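Alanine racemase 1 (Caldanaerobacter subterraneus subsp. tengcongensis MB4, PDB 4Y2W) belongs to the alanine racemase family, pairing an N-terminal TIM-type barrel with a C-terminal beta domain, and forms a two-chain assembly. Local coordinates at residues F250-A262 against T274-G286. The protein carries 1 engineered substitution. Sequence-based numbering, arbitrary orientation.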
loop_
_atom_site.group_PDB
_atom_site.type_symbol
_atom_site.label_atom_id
_atom_site.label_comp_id
_atom_site.label_asym_id
_atom_site.label_seq_id
_atom_site.Cartn_x
_atom_site.Cartn_y
_atom_site.Cartn_z
ATOM N N PHE A 250 -2.532 -7.607 12.701
ATOM C CA PHE A 250 -1.532 -7.730 11.646
ATOM C C PHE A 250 -0.450 -8.670 12.158
ATOM O O PHE A 250 0.292 -8.316 13.067
ATOM C CB PHE A 250 -0.963 -6.344 11.315
ATOM C CG PHE A 250 -0.099 -6.287 10.080
ATOM C CD1 PHE A 250 -0.017 -7.348 9.179
ATOM C CD2 PHE A 250 0.610 -5.125 9.798
ATOM C CE1 PHE A 250 0.777 -7.260 8.049
ATOM C CE2 PHE A 250 1.402 -5.032 8.669
ATOM C CZ PHE A 250 1.486 -6.100 7.792
ATOM N N THR A 251 -0.381 -9.872 11.585
ATOM C CA THR A 251 0.474 -10.933 12.116
ATOM C C THR A 251 1.370 -11.578 11.056
ATOM O O THR A 251 1.113 -11.469 9.854
ATOM C CB THR A 251 -0.376 -12.037 12.774
ATOM O OG1 THR A 251 -0.990 -12.849 11.765
ATOM C CG2 THR A 251 -1.458 -11.426 13.667
ATOM N N THR A 252 2.425 -12.243 11.525
ATOM C CA THR A 252 3.310 -13.038 10.670
ATOM C C THR A 252 3.887 -14.218 11.455
ATOM O O THR A 252 3.496 -14.454 12.598
ATOM C CB THR A 252 4.447 -12.188 10.078
ATOM O OG1 THR A 252 5.172 -12.967 9.122
ATOM C CG2 THR A 252 5.401 -11.700 11.159
ATOM N N ARG A 253 4.808 -14.960 10.842
ATOM C CA ARG A 253 5.332 -16.183 11.452
ATOM C C ARG A 253 6.854 -16.231 11.474
ATOM O O ARG A 253 7.524 -15.600 10.654
ATOM C CB ARG A 253 4.813 -17.411 10.704
ATOM C CG ARG A 253 3.299 -17.544 10.681
ATOM C CD ARG A 253 2.751 -18.023 12.012
ATOM N NE ARG A 253 1.327 -17.716 12.145
ATOM C CZ ARG A 253 0.487 -18.308 12.994
ATOM N NH1 ARG A 253 0.897 -19.274 13.817
ATOM N NH2 ARG A 253 -0.785 -17.935 13.009
ATOM N N VAL A 254 7.391 -17.002 12.417
ATOM C CA VAL A 254 8.824 -17.232 12.474
ATOM C C VAL A 254 9.177 -18.192 11.342
ATOM O O VAL A 254 8.604 -19.278 11.224
ATOM C CB VAL A 254 9.282 -17.790 13.838
ATOM C CG1 VAL A 254 10.787 -18.025 13.839
ATOM C CG2 VAL A 254 8.903 -16.832 14.962
ATOM N N VAL A 255 10.109 -17.756 10.505
ATOM C CA VAL A 255 10.478 -18.457 9.281
ATOM C C VAL A 255 11.914 -18.995 9.340
ATOM O O VAL A 255 12.264 -19.908 8.595
ATOM C CB VAL A 255 10.237 -17.513 8.066
ATOM C CG1 VAL A 255 11.392 -17.495 7.069
ATOM C CG2 VAL A 255 8.916 -17.852 7.388
ATOM N N HIS A 256 12.735 -18.443 10.227
ATOM C CA HIS A 256 14.109 -18.904 10.379
ATOM C C HIS A 256 14.668 -18.502 11.732
ATOM O O HIS A 256 14.454 -17.381 12.179
ATOM C CB HIS A 256 14.979 -18.324 9.267
ATOM C CG HIS A 256 16.425 -18.703 9.366
ATOM N ND1 HIS A 256 16.848 -20.012 9.451
ATOM C CD2 HIS A 256 17.546 -17.944 9.376
ATOM C CE1 HIS A 256 18.167 -20.043 9.512
ATOM N NE2 HIS A 256 18.614 -18.801 9.468
ATOM N N LEU A 257 15.380 -19.428 12.375
ATOM C CA LEU A 257 16.077 -19.162 13.636
ATOM C C LEU A 257 17.555 -19.531 13.510
ATOM O O LEU A 257 17.882 -20.654 13.124
ATOM C CB LEU A 257 15.453 -19.979 14.768
ATOM C CG LEU A 257 13.986 -19.695 15.098
ATOM C CD1 LEU A 257 13.371 -20.861 15.856
ATOM C CD2 LEU A 257 13.856 -18.404 15.893
ATOM N N LYS A 258 18.443 -18.590 13.828
ATOM C CA LYS A 258 19.871 -18.890 13.922
ATOM C C LYS A 258 20.476 -18.406 15.235
ATOM O O LYS A 258 20.052 -17.396 15.799
ATOM C CB LYS A 258 20.659 -18.314 12.737
ATOM C CG LYS A 258 20.355 -16.866 12.380
ATOM C CD LYS A 258 21.515 -16.213 11.631
ATOM C CE LYS A 258 21.049 -15.331 10.486
ATOM N NZ LYS A 258 19.917 -14.438 10.850
ATOM N N ASP A 259 21.459 -19.166 15.712
ATOM C CA ASP A 259 22.267 -18.799 16.864
ATOM C C ASP A 259 23.530 -18.130 16.354
ATOM O O ASP A 259 24.222 -18.692 15.505
ATOM C CB ASP A 259 22.648 -20.045 17.658
ATOM C CG ASP A 259 21.472 -20.653 18.395
ATOM O OD1 ASP A 259 21.188 -20.206 19.525
ATOM O OD2 ASP A 259 20.835 -21.578 17.853
ATOM N N VAL A 260 23.833 -16.938 16.862
ATOM C CA VAL A 260 25.028 -16.205 16.437
ATOM C C VAL A 260 25.809 -15.699 17.644
ATOM O O VAL A 260 25.233 -15.502 18.714
ATOM C CB VAL A 260 24.681 -15.011 15.517
ATOM C CG1 VAL A 260 23.946 -15.488 14.276
ATOM C CG2 VAL A 260 23.863 -13.956 16.256
ATOM N N PRO A 261 27.122 -15.471 17.472
ATOM C CA PRO A 261 27.942 -14.925 18.551
ATOM C C PRO A 261 27.790 -13.407 18.693
ATOM O O PRO A 261 26.976 -12.795 18.001
ATOM C CB PRO A 261 29.364 -15.280 18.107
ATOM C CG PRO A 261 29.293 -15.209 16.619
ATOM C CD PRO A 261 27.921 -15.714 16.254
ATOM N N ALA A 262 28.566 -12.815 19.599
ATOM C CA ALA A 262 28.654 -11.365 19.712
ATOM C C ALA A 262 29.484 -10.828 18.554
ATOM O O ALA A 262 30.256 -11.567 17.942
ATOM C CB ALA A 262 29.280 -10.973 21.038
ATOM N N THR A 274 25.329 -7.472 17.215
ATOM C CA THR A 274 25.040 -8.094 18.498
ATOM C C THR A 274 26.111 -7.731 19.523
ATOM O O THR A 274 27.298 -7.656 19.194
ATOM C CB THR A 274 24.955 -9.627 18.376
ATOM O OG1 THR A 274 26.092 -10.122 17.654
ATOM C CG2 THR A 274 23.684 -10.030 17.654
ATOM N N LYS A 275 25.672 -7.490 20.757
ATOM C CA LYS A 275 26.568 -7.240 21.889
ATOM C C LYS A 275 26.660 -8.475 22.795
ATOM O O LYS A 275 27.244 -8.412 23.877
ATOM C CB LYS A 275 26.087 -6.024 22.698
ATOM C CG LYS A 275 26.294 -4.680 22.012
ATOM C CD LYS A 275 25.118 -4.289 21.127
ATOM C CE LYS A 275 25.402 -3.008 20.348
ATOM N NZ LYS A 275 24.308 -2.655 19.397
ATOM N N ARG A 276 26.095 -9.593 22.343
ATOM C CA ARG A 276 26.046 -10.819 23.134
ATOM C C ARG A 276 25.689 -12.018 22.255
ATOM O O ARG A 276 25.326 -11.852 21.091
ATOM C CB ARG A 276 24.997 -10.679 24.243
ATOM C CG ARG A 276 23.627 -10.248 23.733
ATOM C CD ARG A 276 22.511 -10.546 24.723
ATOM N NE ARG A 276 21.208 -10.168 24.178
ATOM C CZ ARG A 276 20.036 -10.393 24.771
ATOM N NH1 ARG A 276 18.914 -10.005 24.176
ATOM N NH2 ARG A 276 19.974 -11.004 25.951
ATOM N N LYS A 277 25.794 -13.219 22.816
ATOM C CA LYS A 277 25.230 -14.404 22.185
ATOM C C LYS A 277 23.731 -14.195 22.024
ATOM O O LYS A 277 23.050 -13.815 22.980
ATOM C CB LYS A 277 25.482 -15.666 23.019
ATOM C CG LYS A 277 26.356 -16.705 22.335
ATOM C CD LYS A 277 25.929 -18.122 22.697
ATOM C CE LYS A 277 26.499 -19.142 21.723
ATOM N NZ LYS A 277 25.955 -18.999 20.340
ATOM N N SER A 278 23.219 -14.441 20.820
ATOM C CA SER A 278 21.836 -14.114 20.508
ATOM C C SER A 278 21.176 -15.168 19.637
ATOM O O SER A 278 21.852 -15.897 18.907
ATOM C CB SER A 278 21.770 -12.762 19.792
ATOM O OG SER A 278 22.446 -11.749 20.519
ATOM N N VAL A 279 19.849 -15.235 19.739
ATOM C CA VAL A 279 19.012 -15.993 18.815
ATOM C C VAL A 279 18.243 -14.998 17.947
ATOM O O VAL A 279 17.412 -14.243 18.449
ATOM C CB VAL A 279 18.008 -16.902 19.557
ATOM C CG1 VAL A 279 17.193 -17.725 18.567
ATOM C CG2 VAL A 279 18.737 -17.819 20.531
ATOM N N ILE A 280 18.530 -15.001 16.649
ATOM C CA ILE A 280 17.879 -14.101 15.697
ATOM C C ILE A 280 16.834 -14.853 14.887
ATOM O O ILE A 280 17.123 -15.896 14.298
ATOM C CB ILE A 280 18.901 -13.485 14.716
ATOM C CG1 ILE A 280 20.048 -12.822 15.485
ATOM C CG2 ILE A 280 18.225 -12.493 13.776
ATOM C CD1 ILE A 280 19.602 -11.813 16.523
ATOM N N ALA A 281 15.619 -14.324 14.856
ATOM C CA ALA A 281 14.585 -14.870 13.994
ATOM C C ALA A 281 14.385 -13.950 12.795
ATOM O O ALA A 281 14.538 -12.732 12.901
ATOM C CB ALA A 281 13.285 -15.048 14.758
ATOM N N THR A 282 14.059 -14.545 11.654
ATOM C CA THR A 282 13.705 -13.794 10.461
ATOM C C THR A 282 12.210 -13.995 10.216
ATOM O O THR A 282 11.690 -15.105 10.373
ATOM C CB THR A 282 14.507 -14.275 9.239
ATOM O OG1 THR A 282 15.896 -14.359 9.577
ATOM C CG2 THR A 282 14.332 -13.325 8.073
ATOM N N ILE A 283 11.522 -12.926 9.833
ATOM C CA ILE A 283 10.083 -12.992 9.609
ATOM C C ILE A 283 9.744 -12.430 8.231
ATOM O O ILE A 283 10.283 -11.399 7.826
ATOM C CB ILE A 283 9.285 -12.272 10.721
ATOM C CG1 ILE A 283 9.855 -10.873 11.006
ATOM C CG2 ILE A 283 9.288 -13.106 11.997
ATOM C CD1 ILE A 283 9.187 -10.165 12.169
ATOM N N PRO A 284 8.844 -13.106 7.501
ATOM C CA PRO A 284 8.591 -12.744 6.113
ATOM C C PRO A 284 7.627 -11.563 5.970
ATOM O O PRO A 284 6.619 -11.662 5.271
ATOM C CB PRO A 284 7.997 -14.030 5.538
ATOM C CG PRO A 284 7.234 -14.605 6.683
ATOM C CD PRO A 284 7.990 -14.228 7.932
ATOM N N VAL A 285 7.950 -10.453 6.630
ATOM C CA VAL A 285 7.214 -9.207 6.458
ATOM C C VAL A 285 8.201 -8.053 6.313
ATOM O O VAL A 285 9.168 -7.952 7.067
ATOM C CB VAL A 285 6.225 -8.943 7.620
ATOM C CG1 VAL A 285 6.954 -8.679 8.934
ATOM C CG2 VAL A 285 5.291 -7.787 7.272
ATOM N N GLY A 286 7.957 -7.194 5.329
ATOM C CA GLY A 286 8.827 -6.051 5.066
ATOM C C GLY A 286 8.027 -4.817 4.706
ATOM O O GLY A 286 6.819 -4.777 4.932
#
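A classic beta bulge, at which V255 and H256 both face T282, marks the antiparallel pairing of strands 256-260 and 278-283. V255 N donates to T282 O (3.1 Å), nearly head-on to the carbonyl, while T282 N donates to H256 O (2.9 Å). K258 with I280 and V260 with S278 form the next hydrogen-bonded pairs, and beyond the strand ends T274 OG1 donates in the carbonyl plane to a lone pair of P261 O (2.8 Å). On one face the CD2 branch of L257 rests on A281 CB (3.6 Å). On the other, T282 OG1 lies in the plane of the H256 ring, at its edge, 4.0 Å from H256 CD2. The K258 chain bends at chi3 (139°) and chi4 (45°), which brings NZ to 3.9 Å from I280 CG2. This face meets the second subunit, whose G137 O and R138 O accept from K258 NZ and T282 OG1, respectively. Beyond the bulge, P284 centres an inverse gamma turn; its CG touches V255 CG2 (3.7 Å), and its CD lies 3.3 Å from T252 OG1, which is hydrogen-bonded to T9 OG1. The arrangement is a bulged antiparallel ladder in the C-terminal beta domain of an alanine racemase, one face at the dimer interface.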